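Local coordinates for protein trichomaglin (Trichosanthes lepiniana, PDB 1SGL) that probably cleaves RNA as an S-like ribonuclease of the RNase T2 family, at residues Tyr7-Leu12 / Ser180-Lys185. Sequence-based numbering, arbitrary orientation.
With SO4 (sulfate ion), chain D.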
ATOM      1  N   TYR A   7      11.970  10.110  -6.257  1.00 26.64           N
ATOM      2  CA  TYR A   7      11.176   8.900  -6.356  1.00 26.01           C
ATOM      3  C   TYR A   7       9.807   8.888  -5.694  1.00 25.10           C
ATOM      4  O   TYR A   7       9.497   9.715  -4.844  1.00 25.16           O
ATOM      5  CB  TYR A   7      11.990   7.733  -5.795  1.00 25.17           C
ATOM      6  CG  TYR A   7      13.428   7.700  -6.271  1.00 25.25           C
ATOM      7  CD1 TYR A   7      14.460   8.235  -5.490  1.00 25.80           C
ATOM      8  CD2 TYR A   7      13.759   7.136  -7.503  1.00 23.91           C
ATOM      9  CE1 TYR A   7      15.786   8.204  -5.929  1.00 24.16           C
ATOM     10  CE2 TYR A   7      15.073   7.103  -7.949  1.00 24.78           C
ATOM     11  CZ  TYR A   7      16.080   7.638  -7.158  1.00 25.11           C
ATOM     12  OH  TYR A   7      17.371   7.617  -7.614  1.00 24.66           O
ATOM     13  N   PHE A   8       9.001   7.918  -6.114  1.00 24.51           N
ATOM     14  CA  PHE A   8       7.674   7.689  -5.571  1.00 22.90           C
ATOM     15  C   PHE A   8       7.735   6.386  -4.773  1.00 22.89           C
ATOM     16  O   PHE A   8       8.511   5.477  -5.089  1.00 21.85           O
ATOM     17  CB  PHE A   8       6.641   7.513  -6.687  1.00 24.82           C
ATOM     18  CG  PHE A   8       6.197   8.793  -7.326  1.00 24.91           C
ATOM     19  CD1 PHE A   8       6.568   9.098  -8.632  1.00 27.18           C
ATOM     20  CD2 PHE A   8       5.387   9.687  -6.631  1.00 26.36           C
ATOM     21  CE1 PHE A   8       6.132  10.284  -9.242  1.00 28.94           C
ATOM     22  CE2 PHE A   8       4.948  10.868  -7.223  1.00 26.91           C
ATOM     23  CZ  PHE A   8       5.319  11.167  -8.530  1.00 28.42           C
ATOM     24  N   ILE A   9       6.926   6.305  -3.729  1.00 22.09           N
ATOM     25  CA  ILE A   9       6.850   5.103  -2.936  1.00 21.66           C
ATOM     26  C   ILE A   9       5.411   4.609  -2.979  1.00 21.57           C
ATOM     27  O   ILE A   9       4.471   5.384  -2.742  1.00 22.51           O
ATOM     28  CB  ILE A   9       7.212   5.348  -1.459  1.00 24.72           C
ATOM     29  CG1 ILE A   9       8.635   5.898  -1.347  1.00 26.19           C
ATOM     30  CG2 ILE A   9       7.090   4.034  -0.673  1.00 24.61           C
ATOM     31  CD1 ILE A   9       9.041   6.227   0.068  1.00 29.26           C
ATOM     32  N   LEU A  10       5.243   3.332  -3.308  1.00 20.01           N
ATOM     33  CA  LEU A  10       3.932   2.693  -3.336  1.00 19.14           C
ATOM     34  C   LEU A  10       3.913   1.794  -2.110  1.00 18.20           C
ATOM     35  O   LEU A  10       4.619   0.790  -2.059  1.00 18.01           O
ATOM     36  CB  LEU A  10       3.746   1.841  -4.596  1.00 19.32           C
ATOM     37  CG  LEU A  10       2.467   0.984  -4.652  1.00 21.40           C
ATOM     38  CD1 LEU A  10       1.228   1.862  -4.572  1.00 21.29           C
ATOM     39  CD2 LEU A  10       2.456   0.169  -5.942  1.00 21.68           C
ATOM     40  N   ALA A  11       3.115   2.171  -1.120  1.00 18.15           N
ATOM     41  CA  ALA A  11       3.010   1.418   0.119  1.00 18.53           C
ATOM     42  C   ALA A  11       1.872   0.407   0.079  1.00 19.46           C
ATOM     43  O   ALA A  11       0.728   0.756  -0.226  1.00 19.17           O
ATOM     44  CB  ALA A  11       2.813   2.379   1.281  1.00 17.60           C
ATOM     45  N   LEU A  12       2.195  -0.843   0.382  1.00 20.48           N
ATOM     46  CA  LEU A  12       1.210  -1.918   0.399  1.00 20.75           C
ATOM     47  C   LEU A  12       1.135  -2.494   1.804  1.00 21.88           C
ATOM     48  O   LEU A  12       2.140  -2.553   2.508  1.00 22.34           O
ATOM     49  CB  LEU A  12       1.600  -3.032  -0.571  1.00 19.87           C
ATOM     50  CG  LEU A  12       1.830  -2.653  -2.035  1.00 20.31           C
ATOM     51  CD1 LEU A  12       2.161  -3.919  -2.829  1.00 20.36           C
ATOM     52  CD2 LEU A  12       0.593  -1.972  -2.605  1.00 21.31           C
ATOM     53  N   SER A 180       6.856  -1.928   0.496  1.00 18.15           N
ATOM     54  CA  SER A 180       6.852  -0.760  -0.365  1.00 18.93           C
ATOM     55  C   SER A 180       7.733  -0.927  -1.591  1.00 18.31           C
ATOM     56  O   SER A 180       8.794  -1.548  -1.522  1.00 19.04           O
ATOM     57  CB  SER A 180       7.324   0.464   0.420  1.00 17.66           C
ATOM     58  OG  SER A 180       6.542   0.652   1.590  1.00 20.58           O
ATOM     59  N   LEU A 181       7.281  -0.375  -2.712  1.00 17.69           N
ATOM     60  CA  LEU A 181       8.053  -0.411  -3.946  1.00 18.81           C
ATOM     61  C   LEU A 181       8.409   1.033  -4.280  1.00 17.58           C
ATOM     62  O   LEU A 181       7.626   1.955  -4.032  1.00 16.33           O
ATOM     63  CB  LEU A 181       7.248  -1.028  -5.103  1.00 18.06           C
ATOM     64  CG  LEU A 181       6.812  -2.494  -4.995  1.00 19.31           C
ATOM     65  CD1 LEU A 181       5.982  -2.864  -6.213  1.00 22.38           C
ATOM     66  CD2 LEU A 181       8.023  -3.396  -4.887  1.00 21.49           C
ATOM     67  N   CYS A 182       9.593   1.233  -4.835  1.00 17.22           N
ATOM     68  CA  CYS A 182      10.032   2.572  -5.190  1.00 17.82           C
ATOM     69  C   CYS A 182      10.064   2.726  -6.714  1.00 18.00           C
ATOM     70  O   CYS A 182      10.330   1.763  -7.435  1.00 19.42           O
ATOM     71  CB  CYS A 182      11.395   2.837  -4.529  1.00 17.66           C
ATOM     72  SG  CYS A 182      11.210   2.784  -2.707  1.00 22.37           S
ATOM     73  N   PHE A 183       9.746   3.924  -7.196  1.00 18.72           N
ATOM     74  CA  PHE A 183       9.718   4.205  -8.637  1.00 19.89           C
ATOM     75  C   PHE A 183      10.291   5.594  -8.938  1.00 21.43           C
ATOM     76  O   PHE A 183      10.214   6.491  -8.093  1.00 21.07           O
ATOM     77  CB  PHE A 183       8.270   4.184  -9.167  1.00 18.81           C
ATOM     78  CG  PHE A 183       7.551   2.880  -8.962  1.00 18.27           C
ATOM     79  CD1 PHE A 183       6.879   2.618  -7.773  1.00 17.71           C
ATOM     80  CD2 PHE A 183       7.530   1.920  -9.970  1.00 17.13           C
ATOM     81  CE1 PHE A 183       6.188   1.418  -7.587  1.00 16.43           C
ATOM     82  CE2 PHE A 183       6.848   0.718  -9.799  1.00 17.57           C
ATOM     83  CZ  PHE A 183       6.173   0.466  -8.606  1.00 18.37           C
ATOM     84  N   ASP A 184      10.848   5.787 -10.135  1.00 22.48           N
ATOM     85  CA  ASP A 184      11.353   7.115 -10.482  1.00 25.04           C
ATOM     86  C   ASP A 184      10.218   7.942 -11.094  1.00 26.09           C
ATOM     87  O   ASP A 184       9.085   7.467 -11.182  1.00 24.89           O
ATOM     88  CB  ASP A 184      12.557   7.056 -11.440  1.00 25.21           C
ATOM     89  CG  ASP A 184      12.264   6.333 -12.733  1.00 25.68           C
ATOM     90  OD1 ASP A 184      11.117   6.351 -13.219  1.00 26.65           O
ATOM     91  OD2 ASP A 184      13.213   5.748 -13.284  1.00 29.04           O
ATOM     92  N   LYS A 185      10.516   9.177 -11.492  1.00 27.49           N
ATOM     93  CA  LYS A 185       9.504  10.059 -12.075  1.00 28.95           C
ATOM     94  C   LYS A 185       8.840   9.450 -13.300  1.00 29.35           C
ATOM     95  O   LYS A 185       7.711   9.800 -13.625  1.00 30.41           O
ATOM     96  CB  LYS A 185      10.110  11.405 -12.472  1.00 31.14           C
ATOM     97  CG  LYS A 185      10.760  12.181 -11.344  1.00 34.51           C
ATOM     98  CD  LYS A 185       9.752  12.646 -10.324  1.00 35.94           C
ATOM     99  CE  LYS A 185      10.414  13.520  -9.266  1.00 38.24           C
ATOM    100  NZ  LYS A 185      10.923  14.811  -9.810  1.00 40.37           N
TER
HETATM  101  S   SO4 D 253       7.972   3.281   4.478  1.00 81.83           S
HETATM  102  O1  SO4 D 253       7.357   3.694   5.755  1.00 81.58           O
HETATM  103  O2  SO4 D 253       6.922   3.102   3.452  1.00 80.97           O
HETATM  104  O3  SO4 D 253       8.686   2.005   4.689  1.00 81.59           O
HETATM  105  O4  SO4 D 253       8.922   4.319   4.028  1.00 81.12           O
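Phe8 and Phe183, then Leu10 and Leu181, form the hydrogen-bonded pairs of an antiparallel ladder between 7-12 and 180-185. Phe8 N gives a bond to Phe183 O (2.7 Å), and Phe183 N returns one to Phe8 O. Leu10 N meets Leu181 O at 2.8 Å, while Leu181 N closes the second ring on Leu10 O at 3.0 Å. CA-H...O contacts supplement the ladder, among them Ser180 CA to Leu10 O (3.2 Å).

Apolar packing covers the face carrying Phe8, Leu10, Leu181 and Phe183. Leu10 CB lies at the edge of the Phe183 ring, 3.9 Å from CE1; helix 116-129 covers Leu10 and Phe183. On the other face, Ile9 CG2, anti to the backbone N, reaches Ser180 CB at 3.7 Å, whereas CG1 is turned to Cys182 SG, which is disulfide-bonded to Cys192.

Polar groups mark both ends. Ser180 OG lies 3.1 Å from O2 of a sulfate, probably from the crystallisation liquor, which Arg46 and Lys167 also bind. Asp184 O lies in the plane of the Phe8 ring at its edge, nearest CD1, and the Asp184 carboxylate turns to a salt bridge with Arg190. Strand 7-14 is thus an interior strand of the RNase T2 sheet: Phe8 and Leu10 pair their N-H and C=O groups with 180-185, Ile9 and Ala11 bond to strand 40-47, and the face of Phe8, Leu10, Leu181 and Phe183 is apolar.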